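Local structure of nucleotidyl transferase AbiEii/AbiGii toxin family protein (Mycobacterium tuberculosis, 6Y56) at residues A27-L32 against L54-L59; V39-N44 against P156-V161. The protein is a nucleotidyltransferase toxin of a toxin-antitoxin system and probably blocks bacterial growth by inactivating tRNA acceptor stems. One frame throughout, in Å; residues are numbered along the deposited sequence.

Interaction 1: residues A27-L32 against L54-L59; sequences AQDHLL and LRKCRL
The carboxylate of Asp29 and the amide of Gln28 both offer an oxygen to the ammonium group of Lys56. The lysine comes to Asp29 from above the carboxylate plane, with NZ lying 43° out of it. NZ and OD1 of Asp29 are 2.7 Å apart, a short salt bridge, while OD2 of the same carboxylate is hydrogen-bonded to the hydroxyl of Tyr151. The amide of Gln28 is used at both ends: OE1 takes a weak hydrogen bond from Lys56 NZ at 3.2 Å, and NE2 donates to the backbone carbonyl of Ser66, which should help fix the rotation of the amide. Asp25, one turn before Asp29, adds a second salt bridge to NZ, so two carboxylates and an amide oxygen surround this buried cation, and its charge is probably well stabilised. Helix 50-59 joins strand 47-49 to the antiparallel strand 68-72 of the mixed sheet, a strand-helix-strand unit of the nucleotidyltransferase core, and segment 27-32 of helix 19-38 crosses segment 54-59 at -83°. The axes of the short segments stay 12.0 Å apart at closest, a gap that suits a long, flexible residue such as lysine. Its chain bends at the second torsion (chi2 -57°) and then runs extended to NZ, crossing the Gln28 side chain at about a right angle. Leucine suits the place one turn beyond Gln28 on helix 19-38, because the lower part of the lysine is aliphatic: Leu32 CD1 packs against Lys56 CG at 4.3 Å. Asp25 also pairs with Arg55, the residue before the lysine.

Interaction 2: residues V39-N44 against P156-V161; sequences VQFGDN and PTLPVV
Phe41 is where the loop 39-44, leaving helix 19-38 on its way to strand 47-49, first meets strand 157-160. Just before it, Gln40 reaches forward along its own loop, and NE2 donates an almost straight hydrogen bond of 2.8 Å to Phe41 O, reaching a lone pair in the carbonyl plane. The Phe41 side chain turns into the protein, its CG beside the backbone N and opposite the carbonyl carbon (chi1 -77°), which brings one ring face over Leu158. The methyl CD2 of Leu158 stands 3.9 Å from the ring centroid and only 8° off the normal, a well-centred CH-pi contact. A branched leucine suits this place because one methyl can cover the ring face while the side chain also reaches Leu32 and Ser36 of helix 19-38. Pro159 fits closely against the root of the aromatic side chain: its CG is 3.3 Å from Phe41 CB, and its CD meets the ring obliquely. Next comes Gly42, whose backbone N lies 3.7 Å from Pro159 CG. Its backbone angles would press any beta carbon against the preceding carbonyl oxygen, so this conformation calls for glycine. Asp43 then hydrogen-bonds to Ser137, a residue that also touches Pro159. The meeting of loop and strand is thus essentially apolar, held by close fit and dispersion and by burial of the aromatic ring, with polar bonding left to the flanks.

Helix 19-38 supplies one side of interaction 1 and runs straight into the loop of interaction 2. The centres of the two contacts are 13 Å apart, and both segments of interaction 1 touch segment 156-161 of interaction 2. From helix 19-38, Leu32 CD2 packs on Leu158 CD1 at 4.1 Å, extending the apolar layer under the Phe41 ring. From helix 50-59, Arg58 NH2 probably hydrogen-bonds to Val161 O at 3.0 Å, and Cys57 SG lies 3.9 Å from Val160 CG2. Segment 156-161 is therefore shared ground, tying helix 50-59 to the loop across the fold, and both contacts are best read as packing of the nucleotidyltransferase core.

Interaction 1: residues A27-L32 against L54-L59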
loop_
_atom_site.group_PDB
_atom_site.type_symbol
_atom_site.label_atom_id
_atom_site.label_comp_id
_atom_site.label_asym_id
_atom_site.label_seq_id
_atom_site.Cartn_x
_atom_site.Cartn_y
_atom_site.Cartn_z
ATOM N N ALA A 27 10.411 -1.798 12.876
ATOM C CA ALA A 27 11.426 -2.381 11.999
ATOM C C ALA A 27 11.324 -1.816 10.589
ATOM O O ALA A 27 12.348 -1.515 9.961
ATOM C CB ALA A 27 11.288 -3.904 11.987
ATOM N N GLN A 28 10.098 -1.648 10.082
ATOM C CA GLN A 28 9.919 -1.046 8.763
ATOM C C GLN A 28 10.524 0.349 8.688
ATOM O O GLN A 28 11.113 0.722 7.663
ATOM C CB GLN A 28 8.435 -0.942 8.429
ATOM C CG GLN A 28 7.731 -2.245 8.208
ATOM C CD GLN A 28 6.242 -2.058 8.155
ATOM O OE1 GLN A 28 5.705 -1.127 8.762
ATOM N NE2 GLN A 28 5.560 -2.937 7.438
ATOM N N ASP A 29 10.353 1.164 9.739
ATOM C CA ASP A 29 10.949 2.501 9.724
ATOM C C ASP A 29 12.459 2.414 9.596
ATOM O O ASP A 29 13.087 3.227 8.905
ATOM C CB ASP A 29 10.627 3.270 11.006
ATOM C CG ASP A 29 9.158 3.553 11.173
ATOM O OD1 ASP A 29 8.394 3.464 10.183
ATOM O OD2 ASP A 29 8.771 3.873 12.306
ATOM N N HIS A 30 13.054 1.438 10.277
ATOM C CA HIS A 30 14.496 1.242 10.217
ATOM C C HIS A 30 14.927 0.793 8.827
ATOM O O HIS A 30 15.952 1.258 8.314
ATOM C CB HIS A 30 14.930 0.237 11.291
ATOM C CG HIS A 30 14.961 0.809 12.676
ATOM N ND1 HIS A 30 13.829 1.241 13.332
ATOM C CD2 HIS A 30 15.994 1.031 13.526
ATOM C CE1 HIS A 30 14.161 1.708 14.525
ATOM N NE2 HIS A 30 15.470 1.594 14.664
ATOM N N LEU A 31 14.153 -0.100 8.198
ATOM C CA LEU A 31 14.478 -0.560 6.851
ATOM C C LEU A 31 14.366 0.579 5.849
ATOM O O LEU A 31 15.232 0.742 4.980
ATOM C CB LEU A 31 13.547 -1.713 6.466
ATOM C CG LEU A 31 13.720 -2.411 5.106
ATOM C CD1 LEU A 31 13.080 -3.775 5.124
ATOM C CD2 LEU A 31 13.087 -1.618 3.954
ATOM N N LEU A 32 13.310 1.385 5.965
ATOM C CA LEU A 32 13.136 2.514 5.058
ATOM C C LEU A 32 14.248 3.538 5.238
ATOM O O LEU A 32 14.729 4.118 4.256
ATOM C CB LEU A 32 11.746 3.121 5.255
ATOM C CG LEU A 32 10.591 2.237 4.759
ATOM C CD1 LEU A 32 9.257 2.698 5.352
ATOM C CD2 LEU A 32 10.528 2.238 3.244
ATOM N N LEU A 54 0.574 4.836 3.211
ATOM C CA LEU A 54 -0.502 5.596 3.831
ATOM C C LEU A 54 -0.289 5.700 5.334
ATOM O O LEU A 54 -0.413 6.789 5.913
ATOM C CB LEU A 54 -1.842 4.936 3.497
ATOM C CG LEU A 54 -3.164 5.541 3.943
ATOM C CD1 LEU A 54 -3.439 6.838 3.197
ATOM C CD2 LEU A 54 -4.285 4.518 3.725
ATOM N N ARG A 55 0.084 4.589 5.973
ATOM C CA ARG A 55 0.397 4.598 7.399
ATOM C C ARG A 55 1.575 5.516 7.706
ATOM O O ARG A 55 1.496 6.368 8.596
ATOM C CB ARG A 55 0.709 3.177 7.865
ATOM C CG ARG A 55 1.503 3.130 9.154
ATOM C CD ARG A 55 0.699 3.560 10.369
ATOM N NE ARG A 55 1.562 3.514 11.545
ATOM C CZ ARG A 55 1.153 3.316 12.794
ATOM N NH1 ARG A 55 -0.140 3.176 13.076
ATOM N NH2 ARG A 55 2.053 3.272 13.771
ATOM N N LYS A 56 2.686 5.355 6.987
ATOM C CA LYS A 56 3.914 6.044 7.395
ATOM C C LYS A 56 3.831 7.541 7.150
ATOM O O LYS A 56 4.350 8.333 7.950
ATOM C CB LYS A 56 5.128 5.511 6.628
ATOM C CG LYS A 56 5.403 4.034 6.797
ATOM C CD LYS A 56 5.581 3.656 8.253
ATOM C CE LYS A 56 5.999 2.194 8.381
ATOM N NZ LYS A 56 6.267 1.812 9.801
ATOM N N CYS A 57 3.225 7.950 6.041
ATOM C CA CYS A 57 3.429 9.289 5.523
ATOM C C CYS A 57 2.154 10.112 5.446
ATOM O O CYS A 57 2.233 11.311 5.154
ATOM C CB CYS A 57 4.078 9.198 4.131
ATOM S SG CYS A 57 5.787 8.572 4.206
ATOM N N ARG A 58 0.993 9.520 5.711
ATOM C CA ARG A 58 -0.240 10.291 5.695
ATOM C C ARG A 58 -1.056 10.149 6.969
ATOM O O ARG A 58 -1.590 11.150 7.455
ATOM C CB ARG A 58 -1.076 9.890 4.480
ATOM C CG ARG A 58 -0.360 10.169 3.154
ATOM C CD ARG A 58 -1.311 10.136 1.983
ATOM N NE ARG A 58 -0.614 10.153 0.702
ATOM C CZ ARG A 58 -0.183 11.238 0.074
ATOM N NH1 ARG A 58 -0.367 12.445 0.616
ATOM N NH2 ARG A 58 0.436 11.109 -1.103
ATOM N N LEU A 59 -1.166 8.947 7.530
ATOM C CA LEU A 59 -2.041 8.726 8.678
ATOM C C LEU A 59 -1.307 8.643 10.008
ATOM O O LEU A 59 -1.817 9.149 11.014
ATOM C CB LEU A 59 -2.874 7.450 8.483
ATOM C CG LEU A 59 -3.755 7.407 7.235
ATOM C CD1 LEU A 59 -4.537 6.103 7.205
ATOM C CD2 LEU A 59 -4.718 8.593 7.164
#

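Interaction 2: residues V39-N44 against P156-V161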
loop_
_atom_site.group_PDB
_atom_site.type_symbol
_atom_site.label_atom_id
_atom_site.label_comp_id
_atom_site.label_asym_id
_atom_site.label_seq_id
_atom_site.Cartn_x
_atom_site.Cartn_y
_atom_site.Cartn_z
ATOM N N VAL A 39 19.869 3.873 -1.611
ATOM C CA VAL A 39 19.253 3.684 -2.920
ATOM C C VAL A 39 18.587 4.980 -3.357
ATOM O O VAL A 39 17.973 5.678 -2.543
ATOM C CB VAL A 39 18.219 2.540 -2.855
ATOM C CG1 VAL A 39 17.472 2.398 -4.170
ATOM C CG2 VAL A 39 18.892 1.240 -2.491
ATOM N N GLN A 40 18.681 5.289 -4.650
ATOM C CA GLN A 40 18.021 6.477 -5.186
ATOM C C GLN A 40 16.535 6.192 -5.383
ATOM O O GLN A 40 16.169 5.282 -6.131
ATOM C CB GLN A 40 18.670 6.876 -6.510
ATOM C CG GLN A 40 18.065 8.128 -7.142
ATOM C CD GLN A 40 18.257 9.368 -6.282
ATOM O OE1 GLN A 40 19.384 9.810 -6.058
ATOM N NE2 GLN A 40 17.157 9.932 -5.791
ATOM N N PHE A 41 15.679 6.952 -4.708
ATOM C CA PHE A 41 14.246 6.901 -4.960
ATOM C C PHE A 41 13.882 7.944 -6.012
ATOM O O PHE A 41 14.658 8.852 -6.308
ATOM C CB PHE A 41 13.459 7.218 -3.684
ATOM C CG PHE A 41 13.395 6.098 -2.678
ATOM C CD1 PHE A 41 14.503 5.775 -1.900
ATOM C CD2 PHE A 41 12.205 5.406 -2.463
ATOM C CE1 PHE A 41 14.437 4.749 -0.957
ATOM C CE2 PHE A 41 12.131 4.391 -1.535
ATOM C CZ PHE A 41 13.249 4.067 -0.770
ATOM N N GLY A 42 12.699 7.816 -6.585
ATOM C CA GLY A 42 12.223 8.851 -7.482
ATOM C C GLY A 42 11.277 8.298 -8.523
ATOM O O GLY A 42 11.172 7.090 -8.733
ATOM N N ASP A 43 10.582 9.225 -9.185
ATOM C CA ASP A 43 9.659 8.889 -10.260
ATOM C C ASP A 43 10.340 7.992 -11.288
ATOM O O ASP A 43 11.484 8.230 -11.692
ATOM C CB ASP A 43 9.188 10.178 -10.949
ATOM C CG ASP A 43 8.273 11.011 -10.075
ATOM O OD1 ASP A 43 7.463 10.429 -9.330
ATOM O OD2 ASP A 43 8.362 12.256 -10.133
ATOM N N ASN A 44 9.629 6.950 -11.705
ATOM C CA ASN A 44 10.106 5.992 -12.701
ATOM C C ASN A 44 11.347 5.240 -12.249
ATOM O O ASN A 44 12.060 4.672 -13.073
ATOM C CB ASN A 44 10.318 6.642 -14.071
ATOM C CG ASN A 44 9.074 7.320 -14.572
ATOM O OD1 ASN A 44 8.042 6.678 -14.761
ATOM N ND2 ASN A 44 9.150 8.626 -14.764
ATOM N N PRO A 156 13.634 9.588 7.032
ATOM C CA PRO A 156 13.848 10.285 5.763
ATOM C C PRO A 156 12.554 10.864 5.209
ATOM O O PRO A 156 11.451 10.578 5.678
ATOM C CB PRO A 156 14.333 9.155 4.851
ATOM C CG PRO A 156 13.615 7.937 5.372
ATOM C CD PRO A 156 13.665 8.122 6.868
ATOM N N THR A 157 12.709 11.686 4.181
ATOM C CA THR A 157 11.595 11.999 3.304
ATOM C C THR A 157 11.684 11.075 2.103
ATOM O O THR A 157 12.780 10.781 1.615
ATOM C CB THR A 157 11.601 13.466 2.864
ATOM O OG1 THR A 157 12.819 13.794 2.174
ATOM C CG2 THR A 157 11.444 14.377 4.065
ATOM N N LEU A 158 10.526 10.584 1.656
ATOM C CA LEU A 158 10.492 9.587 0.594
ATOM C C LEU A 158 9.455 9.983 -0.446
ATOM O O LEU A 158 8.396 10.510 -0.092
ATOM C CB LEU A 158 10.093 8.215 1.163
ATOM C CG LEU A 158 11.108 7.558 2.101
ATOM C CD1 LEU A 158 10.502 6.283 2.649
ATOM C CD2 LEU A 158 12.391 7.272 1.358
ATOM N N PRO A 159 9.718 9.725 -1.724
ATOM C CA PRO A 159 8.668 9.867 -2.740
ATOM C C PRO A 159 7.612 8.797 -2.538
ATOM O O PRO A 159 7.910 7.602 -2.492
ATOM C CB PRO A 159 9.409 9.680 -4.067
ATOM C CG PRO A 159 10.670 9.044 -3.719
ATOM C CD PRO A 159 11.012 9.329 -2.291
ATOM N N VAL A 160 6.371 9.243 -2.430
ATOM C CA VAL A 160 5.226 8.390 -2.147
ATOM C C VAL A 160 4.206 8.555 -3.268
ATOM O O VAL A 160 4.079 9.629 -3.867
ATOM C CB VAL A 160 4.628 8.758 -0.765
ATOM C CG1 VAL A 160 3.271 8.085 -0.509
ATOM C CG2 VAL A 160 5.617 8.407 0.355
ATOM N N VAL A 161 3.458 7.480 -3.542
ATOM C CA VAL A 161 2.393 7.535 -4.537
ATOM C C VAL A 161 1.440 8.688 -4.238
ATOM O O VAL A 161 1.077 8.950 -3.085
ATOM C CB VAL A 161 1.675 6.168 -4.559
ATOM C CG1 VAL A 161 1.024 5.848 -3.202
ATOM C CG2 VAL A 161 0.637 6.096 -5.677
#